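Long-range contacts in Emp46p (Saccharomyces cerevisiae, PDB 2A6V), which acts as a calcium-independent cargo receptor of the L-type lectin kind, involved in the secretion of glycoproteins: residues T67-F72 / K216-V221; L114-D119 / L136-S141; S124-L129 / S141-S146; S158-T163 / L174-R179. All blocks are in the same frame, centred on the assembly; numbering follows the deposited sequence.

Contact 1 (T67-F72 / K216-V221); sequences TIEWTF and KLYDGV
With OG1 set beside its own backbone N (chi1 -58°), Thr-67 aims its hydroxyl at the chain beyond Tyr-218, where OG1 donates to Gly-220 O over 2.6 Å. The donor lies in the carbonyl plane, on a lone pair, and the bond ties the start of strand 66-75 to the segment that leaves strand 209-218. Tyr-218, likewise with CG beside its backbone N (chi1 -55°), sends its ring slantwise over the face shared with Glu-69, which brings OH within 3.4 Å of Glu-69 OE1, a weak hydrogen bond; carboxylate and ring planes stand 75° apart. The other oxygen, Glu-69 OE2, is engaged by Arg-161 in a salt bridge. Strands 66-75 and 209-218 are antiparallel neighbours in one sheet of the lectin beta sandwich. Thr-67 and Tyr-218 form one hydrogen-bonded pair (Tyr-218 N to Thr-67 O, 2.8 Å), Glu-69 and Lys-216 the next. Between them, on the opposite face, Ile-68 CG1 meets Leu-217 CD1 at 4.0 Å, and Leu-217 also packs on Ile-197 of the other sheet.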
loop_
_atom_site.group_PDB
_atom_site.type_symbol
_atom_site.label_atom_id
_atom_site.label_comp_id
_atom_site.label_asym_id
_atom_site.label_seq_id
_atom_site.Cartn_x
_atom_site.Cartn_y
_atom_site.Cartn_z
ATOM N N THR A 67 13.612 -1.791 -2.151
ATOM C CA THR A 67 12.778 -2.517 -1.219
ATOM C C THR A 67 11.818 -1.545 -0.536
ATOM O O THR A 67 12.239 -0.492 -0.089
ATOM C CB THR A 67 13.653 -3.172 -0.149
ATOM O OG1 THR A 67 14.599 -4.053 -0.777
ATOM C CG2 THR A 67 12.816 -4.054 0.790
ATOM N N ILE A 68 10.544 -1.898 -0.462
ATOM C CA ILE A 68 9.578 -1.144 0.326
ATOM C C ILE A 68 8.981 -2.088 1.342
ATOM O O ILE A 68 8.517 -3.183 1.002
ATOM C CB ILE A 68 8.474 -0.563 -0.546
ATOM C CG1 ILE A 68 9.053 0.469 -1.535
ATOM C CG2 ILE A 68 7.402 0.056 0.343
ATOM C CD1 ILE A 68 8.066 0.905 -2.598
ATOM N N GLU A 69 8.966 -1.664 2.592
ATOM C CA GLU A 69 8.397 -2.432 3.674
ATOM C C GLU A 69 7.336 -1.585 4.342
ATOM O O GLU A 69 7.660 -0.532 4.894
ATOM C CB GLU A 69 9.460 -2.800 4.692
ATOM C CG GLU A 69 10.483 -3.783 4.190
ATOM C CD GLU A 69 11.560 -4.075 5.220
ATOM O OE1 GLU A 69 11.748 -3.283 6.183
ATOM O OE2 GLU A 69 12.238 -5.105 5.045
ATOM N N TRP A 70 6.087 -2.026 4.280
ATOM C CA TRP A 70 4.981 -1.434 5.021
ATOM C C TRP A 70 4.598 -2.325 6.187
ATOM O O TRP A 70 4.401 -3.530 5.983
ATOM C CB TRP A 70 3.755 -1.309 4.127
ATOM C CG TRP A 70 3.825 -0.295 3.024
ATOM C CD1 TRP A 70 4.172 -0.517 1.720
ATOM C CD2 TRP A 70 3.496 1.090 3.119
ATOM N NE1 TRP A 70 4.077 0.651 1.000
ATOM C CE2 TRP A 70 3.655 1.653 1.838
ATOM C CE3 TRP A 70 3.060 1.916 4.151
ATOM C CZ2 TRP A 70 3.405 2.993 1.574
ATOM C CZ3 TRP A 70 2.837 3.252 3.886
ATOM C CH2 TRP A 70 2.989 3.773 2.612
ATOM N N THR A 71 4.490 -1.775 7.400
ATOM C CA THR A 71 4.044 -2.502 8.565
ATOM C C THR A 71 2.662 -1.984 8.872
ATOM O O THR A 71 2.478 -0.776 9.065
ATOM C CB THR A 71 4.991 -2.280 9.733
ATOM O OG1 THR A 71 6.289 -2.775 9.371
ATOM C CG2 THR A 71 4.533 -3.049 10.960
ATOM N N PHE A 72 1.698 -2.884 8.931
ATOM C CA PHE A 72 0.292 -2.508 8.985
ATOM C C PHE A 72 -0.491 -3.493 9.843
ATOM O O PHE A 72 -0.021 -4.580 10.161
ATOM C CB PHE A 72 -0.291 -2.502 7.548
ATOM C CG PHE A 72 -0.430 -3.879 6.967
ATOM C CD1 PHE A 72 -1.579 -4.621 7.179
ATOM C CD2 PHE A 72 0.626 -4.460 6.280
ATOM C CE1 PHE A 72 -1.669 -5.915 6.716
ATOM C CE2 PHE A 72 0.511 -5.762 5.807
ATOM C CZ PHE A 72 -0.645 -6.460 6.021
ATOM N N LYS A 216 9.320 1.897 5.407
ATOM C CA LYS A 216 10.706 2.155 5.044
ATOM C C LYS A 216 10.909 1.827 3.585
ATOM O O LYS A 216 10.368 0.840 3.082
ATOM C CB LYS A 216 11.656 1.287 5.863
ATOM C CG LYS A 216 11.691 1.583 7.339
ATOM C CD LYS A 216 12.687 0.676 8.071
ATOM C CE LYS A 216 12.792 1.019 9.551
ATOM N NZ LYS A 216 13.517 -0.028 10.332
ATOM N N LEU A 217 11.678 2.644 2.898
ATOM C CA LEU A 217 12.141 2.336 1.565
ATOM C C LEU A 217 13.654 2.239 1.628
ATOM O O LEU A 217 14.290 3.022 2.331
ATOM C CB LEU A 217 11.721 3.395 0.540
ATOM C CG LEU A 217 12.253 3.196 -0.888
ATOM C CD1 LEU A 217 11.289 3.752 -1.896
ATOM C CD2 LEU A 217 13.674 3.807 -1.121
ATOM N N TYR A 218 14.215 1.280 0.899
ATOM C CA TYR A 218 15.660 1.100 0.782
ATOM C C TYR A 218 16.044 1.158 -0.683
ATOM O O TYR A 218 15.368 0.602 -1.547
ATOM C CB TYR A 218 16.119 -0.255 1.355
ATOM C CG TYR A 218 15.725 -0.569 2.775
ATOM C CD1 TYR A 218 16.657 -0.530 3.812
ATOM C CD2 TYR A 218 14.418 -0.943 3.092
ATOM C CE1 TYR A 218 16.282 -0.827 5.119
ATOM C CE2 TYR A 218 14.047 -1.242 4.379
ATOM C CZ TYR A 218 14.973 -1.184 5.388
ATOM O OH TYR A 218 14.568 -1.486 6.672
ATOM N N ASP A 219 17.172 1.793 -0.962
ATOM C CA ASP A 219 17.651 1.957 -2.324
ATOM C C ASP A 219 18.395 0.690 -2.776
ATOM O O ASP A 219 19.436 0.763 -3.421
ATOM C CB ASP A 219 18.610 3.156 -2.416
ATOM C CG ASP A 219 17.947 4.500 -2.148
ATOM O OD1 ASP A 219 16.730 4.682 -2.374
ATOM O OD2 ASP A 219 18.610 5.474 -1.738
ATOM N N GLY A 220 17.865 -0.475 -2.431
ATOM C CA GLY A 220 18.468 -1.730 -2.827
ATOM C C GLY A 220 17.666 -2.928 -2.345
ATOM O O GLY A 220 16.654 -2.777 -1.664
ATOM N N VAL A 221 18.119 -4.111 -2.742
ATOM C CA VAL A 221 17.565 -5.376 -2.297
ATOM C C VAL A 221 18.258 -5.752 -1.011
ATOM O O VAL A 221 19.480 -5.891 -0.976
ATOM C CB VAL A 221 17.839 -6.505 -3.312
ATOM C CG1 VAL A 221 17.162 -7.798 -2.856
ATOM C CG2 VAL A 221 17.416 -6.095 -4.721
#

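Contact 2 (L114-D119 / L136-S141); sequences LLRLDD and LDIESS. With K (potassium ion), chain C.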
loop_
_atom_site.group_PDB
_atom_site.type_symbol
_atom_site.label_atom_id
_atom_site.label_comp_id
_atom_site.label_asym_id
_atom_site.label_seq_id
_atom_site.Cartn_x
_atom_site.Cartn_y
_atom_site.Cartn_z
ATOM N N LEU A 114 -3.630 -5.311 -2.863
ATOM C CA LEU A 114 -4.831 -5.104 -2.121
ATOM C C LEU A 114 -5.033 -6.208 -1.107
ATOM O O LEU A 114 -4.976 -7.386 -1.460
ATOM C CB LEU A 114 -6.012 -5.058 -3.084
ATOM C CG LEU A 114 -7.389 -4.937 -2.485
ATOM C CD1 LEU A 114 -7.588 -3.645 -1.707
ATOM C CD2 LEU A 114 -8.405 -5.036 -3.614
ATOM N N LEU A 115 -5.266 -5.831 0.151
ATOM C CA LEU A 115 -5.728 -6.700 1.215
ATOM C C LEU A 115 -7.212 -6.477 1.371
ATOM O O LEU A 115 -7.652 -5.379 1.736
ATOM C CB LEU A 115 -5.029 -6.424 2.543
ATOM C CG LEU A 115 -3.619 -6.988 2.652
ATOM C CD1 LEU A 115 -2.652 -6.369 1.629
ATOM C CD2 LEU A 115 -3.092 -6.859 4.027
ATOM N N ARG A 116 -8.004 -7.493 1.054
ATOM C CA ARG A 116 -9.455 -7.396 1.173
ATOM C C ARG A 116 -10.037 -8.793 1.229
ATOM O O ARG A 116 -9.299 -9.781 1.189
ATOM C CB ARG A 116 -10.057 -6.604 0.012
ATOM C CG ARG A 116 -10.189 -7.326 -1.316
ATOM C CD ARG A 116 -11.334 -6.794 -2.187
ATOM N NE ARG A 116 -11.462 -7.548 -3.430
ATOM C CZ ARG A 116 -12.600 -7.728 -4.083
ATOM N NH1 ARG A 116 -13.735 -7.187 -3.632
ATOM N NH2 ARG A 116 -12.614 -8.464 -5.193
ATOM N N LEU A 117 -11.352 -8.853 1.350
ATOM C CA LEU A 117 -12.082 -10.097 1.155
ATOM C C LEU A 117 -12.422 -10.186 -0.312
ATOM O O LEU A 117 -13.394 -9.587 -0.795
ATOM C CB LEU A 117 -13.321 -10.130 2.040
ATOM C CG LEU A 117 -13.079 -9.852 3.522
ATOM C CD1 LEU A 117 -14.300 -10.094 4.320
ATOM C CD2 LEU A 117 -11.938 -10.661 4.067
ATOM N N ASP A 118 -11.571 -10.876 -1.047
ATOM C CA ASP A 118 -11.811 -11.052 -2.455
ATOM C C ASP A 118 -13.082 -11.875 -2.631
ATOM O O ASP A 118 -13.410 -12.707 -1.800
ATOM C CB ASP A 118 -10.615 -11.732 -3.093
ATOM C CG ASP A 118 -10.832 -12.011 -4.544
ATOM O OD1 ASP A 118 -10.563 -11.145 -5.379
ATOM O OD2 ASP A 118 -11.288 -13.099 -4.927
ATOM N N ASP A 119 -13.837 -11.601 -3.684
ATOM C CA ASP A 119 -15.176 -12.206 -3.749
ATOM C C ASP A 119 -15.119 -13.698 -3.949
ATOM O O ASP A 119 -16.082 -14.380 -3.644
ATOM C CB ASP A 119 -16.077 -11.549 -4.778
ATOM C CG ASP A 119 -15.438 -11.399 -6.105
ATOM O OD1 ASP A 119 -14.557 -10.502 -6.263
ATOM O OD2 ASP A 119 -15.833 -12.068 -7.080
ATOM N N LEU A 136 -10.627 -0.225 -13.616
ATOM C CA LEU A 136 -10.529 -1.472 -12.882
ATOM C C LEU A 136 -11.823 -1.667 -12.117
ATOM O O LEU A 136 -12.132 -0.866 -11.222
ATOM C CB LEU A 136 -9.348 -1.413 -11.907
ATOM C CG LEU A 136 -8.859 -2.727 -11.269
ATOM C CD1 LEU A 136 -7.471 -2.533 -10.653
ATOM C CD2 LEU A 136 -9.790 -3.246 -10.185
ATOM N N ASP A 137 -12.573 -2.708 -12.478
ATOM C CA ASP A 137 -13.735 -3.143 -11.706
ATOM C C ASP A 137 -13.246 -4.255 -10.799
ATOM O O ASP A 137 -12.835 -5.302 -11.278
ATOM C CB ASP A 137 -14.871 -3.656 -12.612
ATOM C CG ASP A 137 -15.856 -4.540 -11.861
ATOM O OD1 ASP A 137 -16.244 -4.213 -10.714
ATOM O OD2 ASP A 137 -16.292 -5.602 -12.331
ATOM N N ILE A 138 -13.287 -4.036 -9.494
ATOM C CA ILE A 138 -12.614 -4.942 -8.573
ATOM C C ILE A 138 -13.176 -6.351 -8.681
ATOM O O ILE A 138 -12.455 -7.312 -8.465
ATOM C CB ILE A 138 -12.667 -4.398 -7.114
ATOM C CG1 ILE A 138 -11.667 -5.127 -6.221
ATOM C CG2 ILE A 138 -14.066 -4.497 -6.556
ATOM C CD1 ILE A 138 -10.250 -4.959 -6.657
ATOM N N GLU A 139 -14.448 -6.488 -9.047
ATOM C CA GLU A 139 -15.038 -7.821 -9.179
ATOM C C GLU A 139 -14.541 -8.539 -10.443
ATOM O O GLU A 139 -13.978 -9.628 -10.361
ATOM C CB GLU A 139 -16.564 -7.696 -9.169
ATOM C CG GLU A 139 -17.335 -8.985 -9.352
ATOM C CD GLU A 139 -18.837 -8.768 -9.364
ATOM O OE1 GLU A 139 -19.282 -7.629 -9.643
ATOM O OE2 GLU A 139 -19.572 -9.744 -9.104
ATOM N N SER A 140 -14.717 -7.921 -11.605
ATOM C CA SER A 140 -14.459 -8.592 -12.888
ATOM C C SER A 140 -13.050 -8.423 -13.486
ATOM O O SER A 140 -12.614 -9.266 -14.276
ATOM C CB SER A 140 -15.502 -8.151 -13.932
ATOM O OG SER A 140 -15.375 -6.781 -14.236
ATOM N N SER A 141 -12.340 -7.351 -13.152
ATOM C CA SER A 141 -10.985 -7.164 -13.661
ATOM C C SER A 141 -10.045 -8.163 -13.020
ATOM O O SER A 141 -10.156 -8.439 -11.832
ATOM C CB SER A 141 -10.450 -5.766 -13.385
ATOM O OG SER A 141 -11.268 -4.820 -14.012
HETATM K K K C . -11.171 -9.323 -9.575
HETATM O O HOH W 1 -12.144 -11.013 -7.539
HETATM O O HOH W 2 -15.201 -11.854 -9.460
HETATM O O HOH W 3 -10.493 -11.763 -10.882
#
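Apolar contact comes first: the methyls of Leu-114 and Ile-138 meet tip to tip, CD2 to CD1 at 3.6 Å. The methylene that carries the isoleucine methyl, Ile-138 CG1, sits over the centre of one face of the Arg-116 guanidinium, 3.5 Å from CZ, while Asp-118 CA lies off-centre against the opposite face. Charge holds the guanidinium more loosely: Arg-116 NH2 makes a salt bridge to Asp-119 OD1 at 3.0 Å and a longer one to Asp-118 OD1, both weak as hydrogen bonds. Water carries the remaining links: one molecule donates to both of these carboxylate oxygens and also binds the potassium ion, whereas a second bridges Asp-119 OD2 and Glu-139 O. Direct metal bonds come from the loop backbone, Ile-138 O and Ser-141 O each at 2.6 Å and Glu-139 O at 2.9 Å from the ion. The aspartates thus act from the second shell, through water, in a legume-like lectin potassium site, half of whose six ligands are loop carbonyls and the rest Tyr-128 OH and two waters.

Contact 3 (S124-L129 / S141-S146); sequences SVTAYL and SPYFAS. With K (potassium ion), chain C.
Ring contacts dominate where Tyr-143 crosses Tyr-128. Tyr-143 CB lies almost centrally over one face of the Tyr-128 ring, 3.7 Å from the centroid, and the Tyr-143 ring turns an edge toward that same face in an offset edge-to-face pair, planes at 85°. Chi1 of 48° places Tyr-143 CG between its own backbone N and carbonyl carbon, and the ring thereby swings over Thr-126, whose CG2 makes a CH-pi contact 3.9 Å from the centroid. Farther along, Leu-129 CG touches Phe-144 CE2 at 3.6 Å and Ala-127 CB packs on the CZ end of that ring.

Backbone bonds are few. Ala-127 N donates to Ala-145 O, and Phe-144 N to Ala-127 O at 2.9 Å. Through this antiparallel pairing strand 145-148 becomes the outermost strand of its sheet in the beta sandwich, with Ala-127 and Ala-145 facing Phe-182 of the other sheet. Ahead of Phe-144 the chain is not yet in regular pairing, and a water joins Leu-129 N to Pro-142 O instead.

Metal bonds complete the account. The potassium ion lies in the plane of the Tyr-128 ring, 2.9 Å from OH, and Ser-141 O, another of its ligands, lies at the edge of the same ring, 3.4 Å from Tyr-128 CE1.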
loop_
_atom_site.group_PDB
_atom_site.type_symbol
_atom_site.label_atom_id
_atom_site.label_comp_id
_atom_site.label_asym_id
_atom_site.label_seq_id
_atom_site.Cartn_x
_atom_site.Cartn_y
_atom_site.Cartn_z
ATOM N N SER A 124 -7.292 -12.178 1.560
ATOM C CA SER A 124 -6.223 -12.354 0.597
ATOM C C SER A 124 -5.466 -11.087 0.261
ATOM O O SER A 124 -5.935 -9.980 0.573
ATOM C CB SER A 124 -6.797 -12.937 -0.710
ATOM O OG SER A 124 -7.729 -12.037 -1.283
ATOM N N VAL A 125 -4.292 -11.274 -0.358
ATOM C CA VAL A 125 -3.564 -10.273 -1.101
ATOM C C VAL A 125 -3.832 -10.544 -2.573
ATOM O O VAL A 125 -3.617 -11.656 -3.049
ATOM C CB VAL A 125 -2.029 -10.359 -0.835
ATOM C CG1 VAL A 125 -1.274 -9.324 -1.622
ATOM C CG2 VAL A 125 -1.721 -10.217 0.629
ATOM N N THR A 126 -4.307 -9.547 -3.288
ATOM C CA THR A 126 -4.452 -9.607 -4.743
ATOM C C THR A 126 -3.745 -8.440 -5.376
ATOM O O THR A 126 -3.825 -7.316 -4.862
ATOM C CB THR A 126 -5.931 -9.674 -5.186
ATOM O OG1 THR A 126 -6.724 -8.697 -4.480
ATOM C CG2 THR A 126 -6.525 -11.046 -4.849
ATOM N N ALA A 127 -2.986 -8.701 -6.427
ATOM C CA ALA A 127 -2.157 -7.702 -7.079
ATOM C C ALA A 127 -2.695 -7.417 -8.471
ATOM O O ALA A 127 -2.903 -8.342 -9.265
ATOM C CB ALA A 127 -0.713 -8.180 -7.132
ATOM N N TYR A 128 -2.910 -6.141 -8.762
ATOM C CA TYR A 128 -3.524 -5.712 -10.003
ATOM C C TYR A 128 -2.606 -4.723 -10.698
ATOM O O TYR A 128 -2.009 -3.847 -10.070
ATOM C CB TYR A 128 -4.838 -4.998 -9.706
ATOM C CG TYR A 128 -5.952 -5.861 -9.200
ATOM C CD1 TYR A 128 -6.939 -6.315 -10.068
ATOM C CD2 TYR A 128 -6.068 -6.185 -7.855
ATOM C CE1 TYR A 128 -7.982 -7.087 -9.616
ATOM C CE2 TYR A 128 -7.148 -6.973 -7.389
ATOM C CZ TYR A 128 -8.093 -7.431 -8.304
ATOM O OH TYR A 128 -9.155 -8.211 -7.876
ATOM N N LEU A 129 -2.537 -4.822 -12.018
ATOM C CA LEU A 129 -1.887 -3.838 -12.851
ATOM C C LEU A 129 -2.924 -3.135 -13.707
ATOM O O LEU A 129 -3.854 -3.760 -14.205
ATOM C CB LEU A 129 -0.877 -4.539 -13.756
ATOM C CG LEU A 129 0.471 -4.873 -13.166
ATOM C CD1 LEU A 129 1.218 -5.835 -14.110
ATOM C CD2 LEU A 129 1.278 -3.620 -12.922
ATOM N N SER A 141 -12.340 -7.351 -13.152
ATOM C CA SER A 141 -10.985 -7.164 -13.661
ATOM C C SER A 141 -10.045 -8.163 -13.020
ATOM O O SER A 141 -10.156 -8.439 -11.832
ATOM C CB SER A 141 -10.450 -5.766 -13.385
ATOM O OG SER A 141 -11.268 -4.820 -14.012
ATOM N N PRO A 142 -9.164 -8.765 -13.807
ATOM C CA PRO A 142 -8.253 -9.773 -13.262
ATOM C C PRO A 142 -7.076 -9.213 -12.482
ATOM O O PRO A 142 -6.545 -8.168 -12.857
ATOM C CB PRO A 142 -7.735 -10.493 -14.508
ATOM C CG PRO A 142 -7.864 -9.511 -15.606
ATOM C CD PRO A 142 -9.020 -8.631 -15.272
ATOM N N TYR A 143 -6.696 -9.916 -11.425
ATOM C CA TYR A 143 -5.399 -9.720 -10.766
ATOM C C TYR A 143 -4.388 -10.652 -11.422
ATOM O O TYR A 143 -4.765 -11.691 -11.998
ATOM C CB TYR A 143 -5.491 -9.977 -9.246
ATOM C CG TYR A 143 -6.192 -11.258 -8.852
ATOM C CD1 TYR A 143 -5.528 -12.473 -8.893
ATOM C CD2 TYR A 143 -7.511 -11.247 -8.418
ATOM C CE1 TYR A 143 -6.171 -13.631 -8.530
ATOM C CE2 TYR A 143 -8.166 -12.413 -8.052
ATOM C CZ TYR A 143 -7.477 -13.611 -8.139
ATOM O OH TYR A 143 -8.087 -14.813 -7.780
ATOM N N PHE A 144 -3.121 -10.275 -11.374
ATOM C CA PHE A 144 -2.048 -11.069 -11.981
ATOM C C PHE A 144 -1.347 -11.998 -10.987
ATOM O O PHE A 144 -0.654 -12.937 -11.381
ATOM C CB PHE A 144 -1.019 -10.204 -12.696
ATOM C CG PHE A 144 -0.160 -9.404 -11.781
ATOM C CD1 PHE A 144 1.020 -9.941 -11.248
ATOM C CD2 PHE A 144 -0.501 -8.109 -11.450
ATOM C CE1 PHE A 144 1.818 -9.185 -10.382
ATOM C CE2 PHE A 144 0.287 -7.374 -10.589
ATOM C CZ PHE A 144 1.455 -7.902 -10.067
ATOM N N ALA A 145 -1.552 -11.746 -9.703
ATOM C CA ALA A 145 -0.993 -12.580 -8.656
ATOM C C ALA A 145 -1.820 -12.478 -7.395
ATOM O O ALA A 145 -2.576 -11.525 -7.197
ATOM C CB ALA A 145 0.427 -12.180 -8.367
ATOM N N SER A 146 -1.680 -13.475 -6.535
ATOM C CA SER A 146 -2.458 -13.529 -5.307
ATOM C C SER A 146 -1.842 -14.482 -4.304
ATOM O O SER A 146 -1.047 -15.348 -4.656
ATOM C CB SER A 146 -3.902 -13.912 -5.582
ATOM O OG SER A 146 -3.997 -15.285 -5.955
HETATM K K K C . -11.171 -9.323 -9.575
HETATM O O HOH W 4 -3.885 -7.220 -12.984
HETATM O O HOH W 1 -12.144 -11.013 -7.539
HETATM O O HOH W 3 -10.493 -11.763 -10.882
#

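Contact 4 (S158-T163 / L174-R179); sequences STLRLT and LQMDNR. With EDO (1,2-ethanediol), chain E.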
loop_
_atom_site.group_PDB
_atom_site.type_symbol
_atom_site.label_atom_id
_atom_site.label_comp_id
_atom_site.label_asym_id
_atom_site.label_seq_id
_atom_site.Cartn_x
_atom_site.Cartn_y
_atom_site.Cartn_z
ATOM N N SER A 158 1.525 -6.947 10.610
ATOM C CA SER A 158 2.205 -7.679 9.562
ATOM C C SER A 158 3.064 -6.751 8.740
ATOM O O SER A 158 2.835 -5.529 8.739
ATOM C CB SER A 158 1.179 -8.347 8.667
ATOM O OG SER A 158 0.572 -9.438 9.350
ATOM N N THR A 159 4.066 -7.306 8.067
ATOM C CA THR A 159 4.933 -6.543 7.180
ATOM C C THR A 159 4.807 -7.041 5.759
ATOM O O THR A 159 5.020 -8.227 5.489
ATOM C CB THR A 159 6.389 -6.621 7.630
ATOM O OG1 THR A 159 6.515 -5.939 8.890
ATOM C CG2 THR A 159 7.343 -5.894 6.656
ATOM N N LEU A 160 4.445 -6.135 4.869
ATOM C CA LEU A 160 4.479 -6.353 3.441
ATOM C C LEU A 160 5.825 -5.874 2.960
ATOM O O LEU A 160 6.205 -4.717 3.202
ATOM C CB LEU A 160 3.330 -5.578 2.774
ATOM C CG LEU A 160 3.273 -5.602 1.246
ATOM C CD1 LEU A 160 1.829 -5.520 0.788
ATOM C CD2 LEU A 160 4.130 -4.491 0.653
ATOM N N ARG A 161 6.582 -6.754 2.313
ATOM C CA ARG A 161 7.880 -6.394 1.784
ATOM C C ARG A 161 7.900 -6.614 0.286
ATOM O O ARG A 161 7.746 -7.751 -0.187
ATOM C CB ARG A 161 9.005 -7.205 2.428
ATOM C CG ARG A 161 10.340 -6.821 1.824
ATOM C CD ARG A 161 11.497 -7.691 2.239
ATOM N NE ARG A 161 11.793 -7.508 3.645
ATOM C CZ ARG A 161 12.373 -8.413 4.435
ATOM N NH1 ARG A 161 12.731 -9.615 3.976
ATOM N NH2 ARG A 161 12.592 -8.112 5.714
ATOM N N LEU A 162 8.112 -5.542 -0.459
ATOM C CA LEU A 162 8.156 -5.571 -1.908
ATOM C C LEU A 162 9.591 -5.308 -2.325
ATOM O O LEU A 162 10.143 -4.255 -2.006
ATOM C CB LEU A 162 7.226 -4.496 -2.487
ATOM C CG LEU A 162 7.096 -4.376 -4.015
ATOM C CD1 LEU A 162 5.837 -3.632 -4.404
ATOM C CD2 LEU A 162 8.285 -3.679 -4.606
ATOM N N THR A 163 10.205 -6.276 -2.997
ATOM C CA THR A 163 11.569 -6.113 -3.520
ATOM C C THR A 163 11.495 -6.111 -5.046
ATOM O O THR A 163 10.770 -6.900 -5.625
ATOM C CB THR A 163 12.536 -7.209 -2.968
ATOM O OG1 THR A 163 12.009 -8.518 -3.184
ATOM C CG2 THR A 163 12.656 -7.144 -1.504
ATOM N N LEU A 174 7.011 -10.246 -3.523
ATOM C CA LEU A 174 6.151 -9.694 -2.502
ATOM C C LEU A 174 6.066 -10.697 -1.391
ATOM O O LEU A 174 5.549 -11.805 -1.589
ATOM C CB LEU A 174 4.766 -9.418 -3.094
ATOM C CG LEU A 174 3.816 -8.491 -2.338
ATOM C CD1 LEU A 174 3.351 -9.085 -1.079
ATOM C CD2 LEU A 174 4.455 -7.112 -2.113
ATOM N N GLN A 175 6.568 -10.338 -0.216
ATOM C CA GLN A 175 6.482 -11.187 0.966
ATOM C C GLN A 175 5.535 -10.582 1.989
ATOM O O GLN A 175 5.437 -9.371 2.119
ATOM C CB GLN A 175 7.858 -11.344 1.620
ATOM C CG GLN A 175 8.930 -11.993 0.747
ATOM C CD GLN A 175 10.306 -11.757 1.324
ATOM O OE1 GLN A 175 10.888 -10.694 1.135
ATOM N NE2 GLN A 175 10.810 -12.730 2.060
ATOM N N MET A 176 4.824 -11.438 2.690
ATOM C CA MET A 176 4.001 -11.083 3.835
ATOM C C MET A 176 4.561 -11.811 5.026
ATOM O O MET A 176 4.664 -13.040 5.026
ATOM C CB MET A 176 2.544 -11.462 3.608
ATOM C CG MET A 176 1.952 -10.881 2.320
ATOM S SD MET A 176 1.818 -9.092 2.283
ATOM C CE MET A 176 0.631 -8.802 3.464
ATOM N N ASP A 177 4.945 -11.068 6.053
ATOM C CA ASP A 177 5.574 -11.652 7.239
ATOM C C ASP A 177 6.705 -12.613 6.851
ATOM O O ASP A 177 6.812 -13.705 7.395
ATOM C CB ASP A 177 4.501 -12.285 8.125
ATOM C CG ASP A 177 3.594 -11.262 8.772
ATOM O OD1 ASP A 177 4.006 -10.084 8.884
ATOM O OD2 ASP A 177 2.490 -11.566 9.242
ATOM N N ASN A 178 7.519 -12.188 5.893
ATOM C CA ASN A 178 8.713 -12.901 5.445
ATOM C C ASN A 178 8.452 -14.220 4.734
ATOM O O ASN A 178 9.363 -15.048 4.582
ATOM C CB ASN A 178 9.699 -13.095 6.595
ATOM C CG ASN A 178 10.211 -11.778 7.137
ATOM O OD1 ASN A 178 10.505 -10.853 6.376
ATOM N ND2 ASN A 178 10.305 -11.678 8.453
ATOM N N ARG A 179 7.225 -14.394 4.256
ATOM C CA ARG A 179 6.836 -15.583 3.496
ATOM C C ARG A 179 6.386 -15.118 2.134
ATOM O O ARG A 179 5.640 -14.148 2.021
ATOM C CB ARG A 179 5.698 -16.341 4.188
ATOM C CG ARG A 179 5.978 -16.717 5.670
ATOM C CD ARG A 179 5.058 -17.742 6.297
ATOM N NE ARG A 179 3.652 -17.491 5.985
ATOM C CZ ARG A 179 2.830 -16.688 6.664
ATOM N NH1 ARG A 179 3.232 -15.983 7.715
ATOM N NH2 ARG A 179 1.567 -16.580 6.266
HETATM C C1 EDO E . 2.112 -15.484 2.662
HETATM O O1 EDO E . 2.722 -14.523 1.819
HETATM C C2 EDO E . 1.127 -16.333 1.869
HETATM O O2 EDO E . 1.795 -17.033 0.807
HETATM O O HOH W 5 7.550 -9.438 4.763
HETATM O O HOH W 6 10.234 -9.194 -0.993
#
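A beta hairpin, strands 158-165 and 171-176, supplies this contact, and a type I' turn from Met-176 to Arg-179 leads the chain on to strand 179-184. Arg-161 and Gln-175 form a hydrogen-bonded antiparallel pair, Gln-175 N reaching Arg-161 O at 2.8 Å. Where the turn begins, Asp-177 N still bonds to Thr-159 O, but the side chain joins in: Asp-177 OD1 accepts from Thr-159 N at 2.9 Å, nearly along the C-O axis, while OD2 is met on its syn side, somewhat out of the carboxylate plane, by Ser-158 OG, also at 2.9 Å. On the face that carries the leucines, Leu-174 CD2 touches Leu-160 CD2 and Leu-162 CB, each at 3.8 Å. Met-176, bent at chi2 (-66°), brings SD to 3.9 Å from Leu-160 CB. On the other face Arg-161 and Gln-175 lie side by side, the guanidinium and amide planes 64° apart, with Asn-178 OD1 over one guanidinium face. Arg-161 NE is in a salt bridge with Glu-69. One carboxylate thus takes over a strand N-H that a backbone carbonyl would otherwise accept and grips a hydroxyl too, and the two hydrogen bonds would probably favour an ionised Asp-177.

How the contacts relate
Contacts 1 and 4 share one sheet of the sandwich, their centres 9 Å apart: strands 66-75 and 158-165 are neighbours, making four consecutive strands with 209-218 and 171-176. The Glu-69 to Arg-161 salt bridge spans the two contacts. Contacts 2 and 3, with centres 8 Å apart, belong to the other sheet through strands 111-115 and 124-131, share Ser-141 and converge on one potassium ion. Along the chain their segments alternate, and contact 4 follows both; contact 1, pairing early and late strands, encloses all three. Met-176 CE meets Leu-115 and Val-125, so contact 4 packs on contacts 2 and 3 across the sandwich interior. Contacts 1 and 2 have centres about 25 Å apart, yet Phe-72 still packs on Leu-115.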